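Local coordinates for Serine/threonine-protein kinase Tel1 (Chaetomium thermophilum, PDB 6SKY), which probably phosphorylates serine and threonine residues in [ST]-Q motifs of target proteins, using ATP, to signal DNA damage to the checkpoint machinery, at residues 2546-2560 against 2570-2582. Sequence-based numbering, arbitrary orientation.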
ATOM      1  N   PHE A2546     -21.962 -27.988  54.780  1.00 54.30           N
ATOM      2  CA  PHE A2546     -21.913 -27.043  53.673  1.00 54.30           C
ATOM      3  C   PHE A2546     -23.195 -26.232  53.583  1.00 54.30           C
ATOM      4  O   PHE A2546     -23.156 -25.002  53.486  1.00 54.30           O
ATOM      5  CB  PHE A2546     -21.657 -27.808  52.377  1.00 54.30           C
ATOM      6  CG  PHE A2546     -21.827 -26.988  51.139  1.00 54.30           C
ATOM      7  CD1 PHE A2546     -20.813 -26.173  50.692  1.00 54.30           C
ATOM      8  CD2 PHE A2546     -22.993 -27.050  50.411  1.00 54.30           C
ATOM      9  CE1 PHE A2546     -20.963 -25.430  49.564  1.00 54.30           C
ATOM     10  CE2 PHE A2546     -23.147 -26.304  49.283  1.00 54.30           C
ATOM     11  CZ  PHE A2546     -22.130 -25.490  48.860  1.00 54.30           C
ATOM     12  N   LEU A2547     -24.345 -26.903  53.616  1.00 57.22           N
ATOM     13  CA  LEU A2547     -25.610 -26.190  53.467  1.00 57.22           C
ATOM     14  C   LEU A2547     -25.865 -25.245  54.632  1.00 57.22           C
ATOM     15  O   LEU A2547     -26.324 -24.115  54.433  1.00 57.22           O
ATOM     16  CB  LEU A2547     -26.756 -27.182  53.325  1.00 57.22           C
ATOM     17  CG  LEU A2547     -26.923 -27.734  51.918  1.00 57.22           C
ATOM     18  CD1 LEU A2547     -27.972 -28.799  51.924  1.00 57.22           C
ATOM     19  CD2 LEU A2547     -27.309 -26.618  50.982  1.00 57.22           C
ATOM     20  N   SER A2548     -25.563 -25.682  55.856  1.00 57.87           N
ATOM     21  CA  SER A2548     -25.742 -24.805  57.007  1.00 57.87           C
ATOM     22  C   SER A2548     -24.841 -23.582  56.910  1.00 57.87           C
ATOM     23  O   SER A2548     -25.305 -22.442  57.047  1.00 57.87           O
ATOM     24  CB  SER A2548     -25.473 -25.579  58.292  1.00 57.87           C
ATOM     25  OG  SER A2548     -24.294 -26.346  58.166  1.00 57.87           O
ATOM     26  N   THR A2549     -23.543 -23.798  56.663  1.00 56.28           N
ATOM     27  CA  THR A2549     -22.614 -22.677  56.577  1.00 56.28           C
ATOM     28  C   THR A2549     -23.000 -21.723  55.464  1.00 56.28           C
ATOM     29  O   THR A2549     -22.828 -20.507  55.589  1.00 56.28           O
ATOM     30  CB  THR A2549     -21.199 -23.181  56.349  1.00 56.28           C
ATOM     31  OG1 THR A2549     -20.953 -24.307  57.196  1.00 56.28           O
ATOM     32  CG2 THR A2549     -20.203 -22.090  56.664  1.00 56.28           C
ATOM     33  N   MET A2550     -23.523 -22.252  54.362  1.00 57.26           N
ATOM     34  CA  MET A2550     -23.886 -21.382  53.259  1.00 57.26           C
ATOM     35  C   MET A2550     -25.162 -20.610  53.551  1.00 57.26           C
ATOM     36  O   MET A2550     -25.341 -19.499  53.043  1.00 57.26           O
ATOM     37  CB  MET A2550     -24.033 -22.199  51.984  1.00 57.26           C
ATOM     38  CG  MET A2550     -23.798 -21.387  50.747  1.00 57.26           C
ATOM     39  SD  MET A2550     -22.117 -20.775  50.662  1.00 57.26           S
ATOM     40  CE  MET A2550     -21.238 -22.306  50.869  1.00 57.26           C
ATOM     41  N   SER A2551     -26.058 -21.170  54.363  1.00 60.02           N
ATOM     42  CA  SER A2551     -27.227 -20.402  54.778  1.00 60.02           C
ATOM     43  C   SER A2551     -26.841 -19.290  55.743  1.00 60.02           C
ATOM     44  O   SER A2551     -27.384 -18.184  55.670  1.00 60.02           O
ATOM     45  CB  SER A2551     -28.261 -21.322  55.415  1.00 60.02           C
ATOM     46  OG  SER A2551     -27.673 -22.087  56.447  1.00 60.02           O
ATOM     47  N   ASN A2552     -25.901 -19.558  56.650  1.00 59.72           N
ATOM     48  CA  ASN A2552     -25.540 -18.561  57.651  1.00 59.72           C
ATOM     49  C   ASN A2552     -24.685 -17.428  57.099  1.00 59.72           C
ATOM     50  O   ASN A2552     -24.636 -16.361  57.715  1.00 59.72           O
ATOM     51  CB  ASN A2552     -24.799 -19.222  58.814  1.00 59.72           C
ATOM     52  CG  ASN A2552     -25.547 -20.403  59.386  1.00 59.72           C
ATOM     53  OD1 ASN A2552     -24.946 -21.408  59.755  1.00 59.72           O
ATOM     54  ND2 ASN A2552     -26.867 -20.292  59.455  1.00 59.72           N
ATOM     55  N   ASN A2553     -24.009 -17.631  55.973  1.00 56.37           N
ATOM     56  CA  ASN A2553     -23.105 -16.630  55.401  1.00 56.37           C
ATOM     57  C   ASN A2553     -23.510 -16.295  53.974  1.00 56.37           C
ATOM     58  O   ASN A2553     -23.276 -17.110  53.063  1.00 56.37           O
ATOM     59  CB  ASN A2553     -21.666 -17.135  55.421  1.00 56.37           C
ATOM     60  CG  ASN A2553     -21.154 -17.377  56.811  1.00 56.37           C
ATOM     61  OD1 ASN A2553     -20.752 -18.484  57.148  1.00 56.37           O
ATOM     62  ND2 ASN A2553     -21.149 -16.335  57.627  1.00 56.37           N
ATOM     63  N   PRO A2554     -24.083 -15.128  53.713  1.00 54.22           N
ATOM     64  CA  PRO A2554     -24.478 -14.798  52.338  1.00 54.22           C
ATOM     65  C   PRO A2554     -23.381 -14.113  51.537  1.00 54.22           C
ATOM     66  O   PRO A2554     -22.826 -13.100  51.966  1.00 54.22           O
ATOM     67  CB  PRO A2554     -25.683 -13.873  52.543  1.00 54.22           C
ATOM     68  CG  PRO A2554     -25.523 -13.314  53.937  1.00 54.22           C
ATOM     69  CD  PRO A2554     -24.421 -14.049  54.649  1.00 54.22           C
ATOM     70  N   ILE A2555     -23.074 -14.660  50.366  1.00 45.53           N
ATOM     71  CA  ILE A2555     -22.067 -14.115  49.456  1.00 45.53           C
ATOM     72  C   ILE A2555     -22.603 -14.208  48.040  1.00 45.53           C
ATOM     73  O   ILE A2555     -23.552 -14.954  47.771  1.00 45.53           O
ATOM     74  CB  ILE A2555     -20.737 -14.878  49.550  1.00 45.53           C
ATOM     75  CG1 ILE A2555     -20.959 -16.334  49.169  1.00 45.53           C
ATOM     76  CG2 ILE A2555     -20.154 -14.771  50.923  1.00 45.53           C
ATOM     77  CD1 ILE A2555     -19.723 -17.031  48.774  1.00 45.53           C
ATOM     78  N   PRO A2556     -22.015 -13.466  47.108  1.00 40.77           N
ATOM     79  CA  PRO A2556     -22.324 -13.693  45.710  1.00 40.77           C
ATOM     80  C   PRO A2556     -21.804 -15.049  45.283  1.00 40.77           C
ATOM     81  O   PRO A2556     -20.883 -15.584  45.913  1.00 40.77           O
ATOM     82  CB  PRO A2556     -21.584 -12.556  44.996  1.00 40.77           C
ATOM     83  CG  PRO A2556     -20.534 -12.174  45.912  1.00 40.77           C
ATOM     84  CD  PRO A2556     -21.102 -12.327  47.269  1.00 40.77           C
ATOM     85  N   PRO A2557     -22.377 -15.651  44.251  1.00 38.94           N
ATOM     86  CA  PRO A2557     -21.868 -16.928  43.775  1.00 38.94           C
ATOM     87  C   PRO A2557     -20.414 -16.793  43.369  1.00 38.94           C
ATOM     88  O   PRO A2557     -20.053 -15.867  42.631  1.00 38.94           O
ATOM     89  CB  PRO A2557     -22.761 -17.235  42.570  1.00 38.94           C
ATOM     90  CG  PRO A2557     -23.967 -16.425  42.799  1.00 38.94           C
ATOM     91  CD  PRO A2557     -23.517 -15.187  43.454  1.00 38.94           C
ATOM     92  N   PRO A2558     -19.543 -17.673  43.852  1.00 36.18           N
ATOM     93  CA  PRO A2558     -18.109 -17.466  43.629  1.00 36.18           C
ATOM     94  C   PRO A2558     -17.710 -17.534  42.175  1.00 36.18           C
ATOM     95  O   PRO A2558     -16.641 -17.032  41.822  1.00 36.18           O
ATOM     96  CB  PRO A2558     -17.466 -18.594  44.438  1.00 36.18           C
ATOM     97  CG  PRO A2558     -18.526 -19.083  45.334  1.00 36.18           C
ATOM     98  CD  PRO A2558     -19.801 -18.897  44.612  1.00 36.18           C
ATOM     99  N   THR A2559     -18.538 -18.121  41.318  1.00 34.53           N
ATOM    100  CA  THR A2559     -18.249 -18.261  39.901  1.00 34.53           C
ATOM    101  C   THR A2559     -18.970 -17.230  39.054  1.00 34.53           C
ATOM    102  O   THR A2559     -18.999 -17.361  37.831  1.00 34.53           O
ATOM    103  CB  THR A2559     -18.622 -19.658  39.433  1.00 34.53           C
ATOM    104  OG1 THR A2559     -20.027 -19.854  39.619  1.00 34.53           O
ATOM    105  CG2 THR A2559     -17.877 -20.683  40.229  1.00 34.53           C
ATOM    106  N   LEU A2560     -19.557 -16.218  39.670  1.00 38.33           N
ATOM    107  CA  LEU A2560     -20.197 -15.136  38.942  1.00 38.33           C
ATOM    108  C   LEU A2560     -19.164 -14.073  38.606  1.00 38.33           C
ATOM    109  O   LEU A2560     -18.383 -13.667  39.470  1.00 38.33           O
ATOM    110  CB  LEU A2560     -21.325 -14.529  39.772  1.00 38.33           C
ATOM    111  CG  LEU A2560     -21.909 -13.218  39.268  1.00 38.33           C
ATOM    112  CD1 LEU A2560     -22.761 -13.468  38.056  1.00 38.33           C
ATOM    113  CD2 LEU A2560     -22.702 -12.550  40.355  1.00 38.33           C
ATOM    114  N   TYR A2570     -20.984  -2.291  45.670  1.00 51.97           N
ATOM    115  CA  TYR A2570     -21.216  -3.686  45.334  1.00 51.97           C
ATOM    116  C   TYR A2570     -22.419  -4.234  46.086  1.00 51.97           C
ATOM    117  O   TYR A2570     -22.402  -5.354  46.596  1.00 51.97           O
ATOM    118  CB  TYR A2570     -19.974  -4.527  45.610  1.00 51.97           C
ATOM    119  CG  TYR A2570     -18.846  -4.229  44.662  1.00 51.97           C
ATOM    120  CD1 TYR A2570     -18.858  -4.723  43.375  1.00 51.97           C
ATOM    121  CD2 TYR A2570     -17.780  -3.445  45.052  1.00 51.97           C
ATOM    122  CE1 TYR A2570     -17.848  -4.449  42.512  1.00 51.97           C
ATOM    123  CE2 TYR A2570     -16.767  -3.166  44.192  1.00 51.97           C
ATOM    124  CZ  TYR A2570     -16.806  -3.672  42.923  1.00 51.97           C
ATOM    125  OH  TYR A2570     -15.790  -3.401  42.049  1.00 51.97           O
ATOM    126  N   SER A2571     -23.480  -3.438  46.166  1.00 59.80           N
ATOM    127  CA  SER A2571     -24.724  -3.885  46.775  1.00 59.80           C
ATOM    128  C   SER A2571     -25.681  -4.484  45.760  1.00 59.80           C
ATOM    129  O   SER A2571     -26.513  -5.320  46.122  1.00 59.80           O
ATOM    130  CB  SER A2571     -25.403  -2.722  47.495  1.00 59.80           C
ATOM    131  OG  SER A2571     -25.626  -1.645  46.604  1.00 59.80           O
ATOM    132  N   HIS A2572     -25.572  -4.092  44.497  1.00 60.06           N
ATOM    133  CA  HIS A2572     -26.432  -4.605  43.443  1.00 60.06           C
ATOM    134  C   HIS A2572     -26.034  -5.994  42.973  1.00 60.06           C
ATOM    135  O   HIS A2572     -26.511  -6.432  41.923  1.00 60.06           O
ATOM    136  CB  HIS A2572     -26.425  -3.649  42.252  1.00 60.06           C
ATOM    137  CG  HIS A2572     -25.092  -3.533  41.584  1.00 60.06           C
ATOM    138  ND1 HIS A2572     -24.695  -4.369  40.566  1.00 60.06           N
ATOM    139  CD2 HIS A2572     -24.060  -2.683  41.798  1.00 60.06           C
ATOM    140  CE1 HIS A2572     -23.477  -4.039  40.176  1.00 60.06           C
ATOM    141  NE2 HIS A2572     -23.068  -3.019  40.908  1.00 60.06           N
ATOM    142  N   VAL A2573     -25.176  -6.689  43.710  1.00 54.64           N
ATOM    143  CA  VAL A2573     -24.668  -7.992  43.293  1.00 54.64           C
ATOM    144  C   VAL A2573     -25.544  -9.082  43.895  1.00 54.64           C
ATOM    145  O   VAL A2573     -25.824  -9.054  45.100  1.00 54.64           O
ATOM    146  CB  VAL A2573     -23.201  -8.169  43.710  1.00 54.64           C
ATOM    147  CG1 VAL A2573     -22.510  -9.157  42.796  1.00 54.64           C
ATOM    148  CG2 VAL A2573     -22.488  -6.840  43.692  1.00 54.64           C
ATOM    149  N   PRO A2574     -25.987 -10.058  43.109  1.00 50.28           N
ATOM    150  CA  PRO A2574     -26.853 -11.109  43.656  1.00 50.28           C
ATOM    151  C   PRO A2574     -26.102 -11.997  44.633  1.00 50.28           C
ATOM    152  O   PRO A2574     -25.029 -12.508  44.322  1.00 50.28           O
ATOM    153  CB  PRO A2574     -27.283 -11.890  42.411  1.00 50.28           C
ATOM    154  CG  PRO A2574     -26.219 -11.625  41.425  1.00 50.28           C
ATOM    155  CD  PRO A2574     -25.779 -10.222  41.666  1.00 50.28           C
ATOM    156  N   MET A2575     -26.677 -12.184  45.811  1.00 50.98           N
ATOM    157  CA  MET A2575     -26.132 -13.123  46.775  1.00 50.98           C
ATOM    158  C   MET A2575     -26.722 -14.504  46.536  1.00 50.98           C
ATOM    159  O   MET A2575     -27.728 -14.662  45.849  1.00 50.98           O
ATOM    160  CB  MET A2575     -26.423 -12.668  48.200  1.00 50.98           C
ATOM    161  CG  MET A2575     -25.937 -11.274  48.501  1.00 50.98           C
ATOM    162  SD  MET A2575     -24.160 -11.168  48.724  1.00 50.98           S
ATOM    163  CE  MET A2575     -23.865  -9.474  48.238  1.00 50.98           C
ATOM    164  N   ILE A2576     -26.071 -15.516  47.099  1.00 50.24           N
ATOM    165  CA  ILE A2576     -26.625 -16.860  47.026  1.00 50.24           C
ATOM    166  C   ILE A2576     -27.827 -16.933  47.953  1.00 50.24           C
ATOM    167  O   ILE A2576     -27.709 -16.712  49.163  1.00 50.24           O
ATOM    168  CB  ILE A2576     -25.580 -17.915  47.395  1.00 50.24           C
ATOM    169  CG1 ILE A2576     -24.523 -18.024  46.311  1.00 50.24           C
ATOM    170  CG2 ILE A2576     -26.241 -19.255  47.585  1.00 50.24           C
ATOM    171  CD1 ILE A2576     -23.513 -19.097  46.577  1.00 50.24           C
ATOM    172  N   HIS A2577     -28.992 -17.231  47.387  1.00 57.36           N
ATOM    173  CA  HIS A2577     -30.194 -17.377  48.198  1.00 57.36           C
ATOM    174  C   HIS A2577     -30.268 -18.769  48.803  1.00 57.36           C
ATOM    175  O   HIS A2577     -30.330 -18.925  50.025  1.00 57.36           O
ATOM    176  CB  HIS A2577     -31.432 -17.084  47.350  1.00 57.36           C
ATOM    177  CG  HIS A2577     -32.721 -17.227  48.092  1.00 57.36           C
ATOM    178  ND1 HIS A2577     -33.436 -18.403  48.118  1.00 57.36           N
ATOM    179  CD2 HIS A2577     -33.427 -16.338  48.828  1.00 57.36           C
ATOM    180  CE1 HIS A2577     -34.527 -18.235  48.843  1.00 57.36           C
ATOM    181  NE2 HIS A2577     -34.544 -16.990  49.285  1.00 57.36           N
ATOM    182  N   LYS A2578     -30.243 -19.795  47.962  1.00 55.58           N
ATOM    183  CA  LYS A2578     -30.277 -21.163  48.453  1.00 55.58           C
ATOM    184  C   LYS A2578     -29.572 -22.057  47.449  1.00 55.58           C
ATOM    185  O   LYS A2578     -29.081 -21.597  46.421  1.00 55.58           O
ATOM    186  CB  LYS A2578     -31.713 -21.629  48.692  1.00 55.58           C
ATOM    187  CG  LYS A2578     -32.540 -21.713  47.435  1.00 55.58           C
ATOM    188  CD  LYS A2578     -33.935 -22.213  47.723  1.00 55.58           C
ATOM    189  CE  LYS A2578     -34.756 -22.283  46.448  1.00 55.58           C
ATOM    190  NZ  LYS A2578     -36.172 -22.657  46.701  1.00 55.58           N
ATOM    191  N   PHE A2579     -29.520 -23.344  47.751  1.00 51.32           N
ATOM    192  CA  PHE A2579     -28.963 -24.333  46.846  1.00 51.32           C
ATOM    193  C   PHE A2579     -30.055 -25.295  46.418  1.00 51.32           C
ATOM    194  O   PHE A2579     -30.907 -25.672  47.224  1.00 51.32           O
ATOM    195  CB  PHE A2579     -27.826 -25.108  47.500  1.00 51.32           C
ATOM    196  CG  PHE A2579     -26.494 -24.463  47.340  1.00 51.32           C
ATOM    197  CD1 PHE A2579     -25.580 -24.960  46.441  1.00 51.32           C
ATOM    198  CD2 PHE A2579     -26.162 -23.347  48.071  1.00 51.32           C
ATOM    199  CE1 PHE A2579     -24.360 -24.360  46.290  1.00 51.32           C
ATOM    200  CE2 PHE A2579     -24.948 -22.747  47.914  1.00 51.32           C
ATOM    201  CZ  PHE A2579     -24.046 -23.252  47.030  1.00 51.32           C
ATOM    202  N   ALA A2580     -30.036 -25.679  45.149  1.00 53.07           N
ATOM    203  CA  ALA A2580     -30.888 -26.765  44.709  1.00 53.07           C
ATOM    204  C   ALA A2580     -30.581 -28.011  45.533  1.00 53.07           C
ATOM    205  O   ALA A2580     -29.432 -28.240  45.919  1.00 53.07           O
ATOM    206  CB  ALA A2580     -30.682 -27.047  43.225  1.00 53.07           C
ATOM    207  N   PRO A2581     -31.593 -28.826  45.834  1.00 59.18           N
ATOM    208  CA  PRO A2581     -31.381 -29.925  46.784  1.00 59.18           C
ATOM    209  C   PRO A2581     -30.412 -30.984  46.304  1.00 59.18           C
ATOM    210  O   PRO A2581     -29.785 -31.646  47.138  1.00 59.18           O
ATOM    211  CB  PRO A2581     -32.791 -30.497  46.966  1.00 59.18           C
ATOM    212  CG  PRO A2581     -33.697 -29.376  46.600  1.00 59.18           C
ATOM    213  CD  PRO A2581     -33.013 -28.662  45.493  1.00 59.18           C
ATOM    214  N   GLU A2582     -30.263 -31.173  44.999  1.00 65.03           N
ATOM    215  CA  GLU A2582     -29.441 -32.250  44.472  1.00 65.03           C
ATOM    216  C   GLU A2582     -28.214 -31.707  43.756  1.00 65.03           C
ATOM    217  O   GLU A2582     -28.123 -30.523  43.424  1.00 65.03           O
ATOM    218  CB  GLU A2582     -30.247 -33.135  43.519  1.00 65.03           C
ATOM    219  CG  GLU A2582     -31.299 -33.979  44.212  1.00 65.03           C
ATOM    220  CD  GLU A2582     -31.953 -34.977  43.279  1.00 65.03           C
ATOM    221  OE1 GLU A2582     -32.098 -34.666  42.080  1.00 65.03           O
ATOM    222  OE2 GLU A2582     -32.316 -36.077  43.746  1.00 65.03           O
TER
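Phe2546 and Phe2579 make a T-shaped pair: the ring planes stand at 79°, the centroids lie 4.9 Å apart, and the edge of Phe2546 is directed at a face of Phe2579. Phe2546 turns its CG away from the backbone N (chi1 170°), which carries its far rim off the helix and brings its CZ to 3.5 Å from CZ of Phe2579. Two helix neighbours meet the same ring and its stem: CG of Met2550 touches the Phe2579 rim at CE2, while CD2 of Leu2547 rests on CB of Phe2579, 3.8 Å away. The segment axes of helix 2546-2552 and strand 2576-2579 run nearly antiparallel. Replacing Phe2579 by an alanine is likely to leave the edge of Phe2546 without the face it meets and open a gap beside CG of Met2550.

Beyond the helix the contact passes to the backbone. Ile2576 N donates to Ile2555 O at 2.7 Å, with an N-H...O angle of 158°. Ile2555 O also takes a CA-H...O contact from Met2575 CA, and a second such contact runs from Pro2556 CA to Pro2574 O at 3.3 Å. Met2575, bent at chi2, lays its thioether alongside the proline ring, SD lying 3.6 Å from CD of Pro2556. The side chains of Pro2557 and Ile2576 run in opposite directions, CG of the first 3.9 Å from CG1 of the second; Leu2560 lies across Pro2574 at about a right angle, its CD2 touching CG.

Tyr2517 of helix 2507-2522 and Leu2595 of strand 2593-2599 also pack on both phenylalanines, so the aromatic pair joins helix 2541-2552 to the antiparallel sheet of the kinase N-lobe. Only one hydrogen bond joins the two segments and most other contacts are between apolar side chains, so the attachment is chiefly apolar, with that bond setting the loop against the start of the strand.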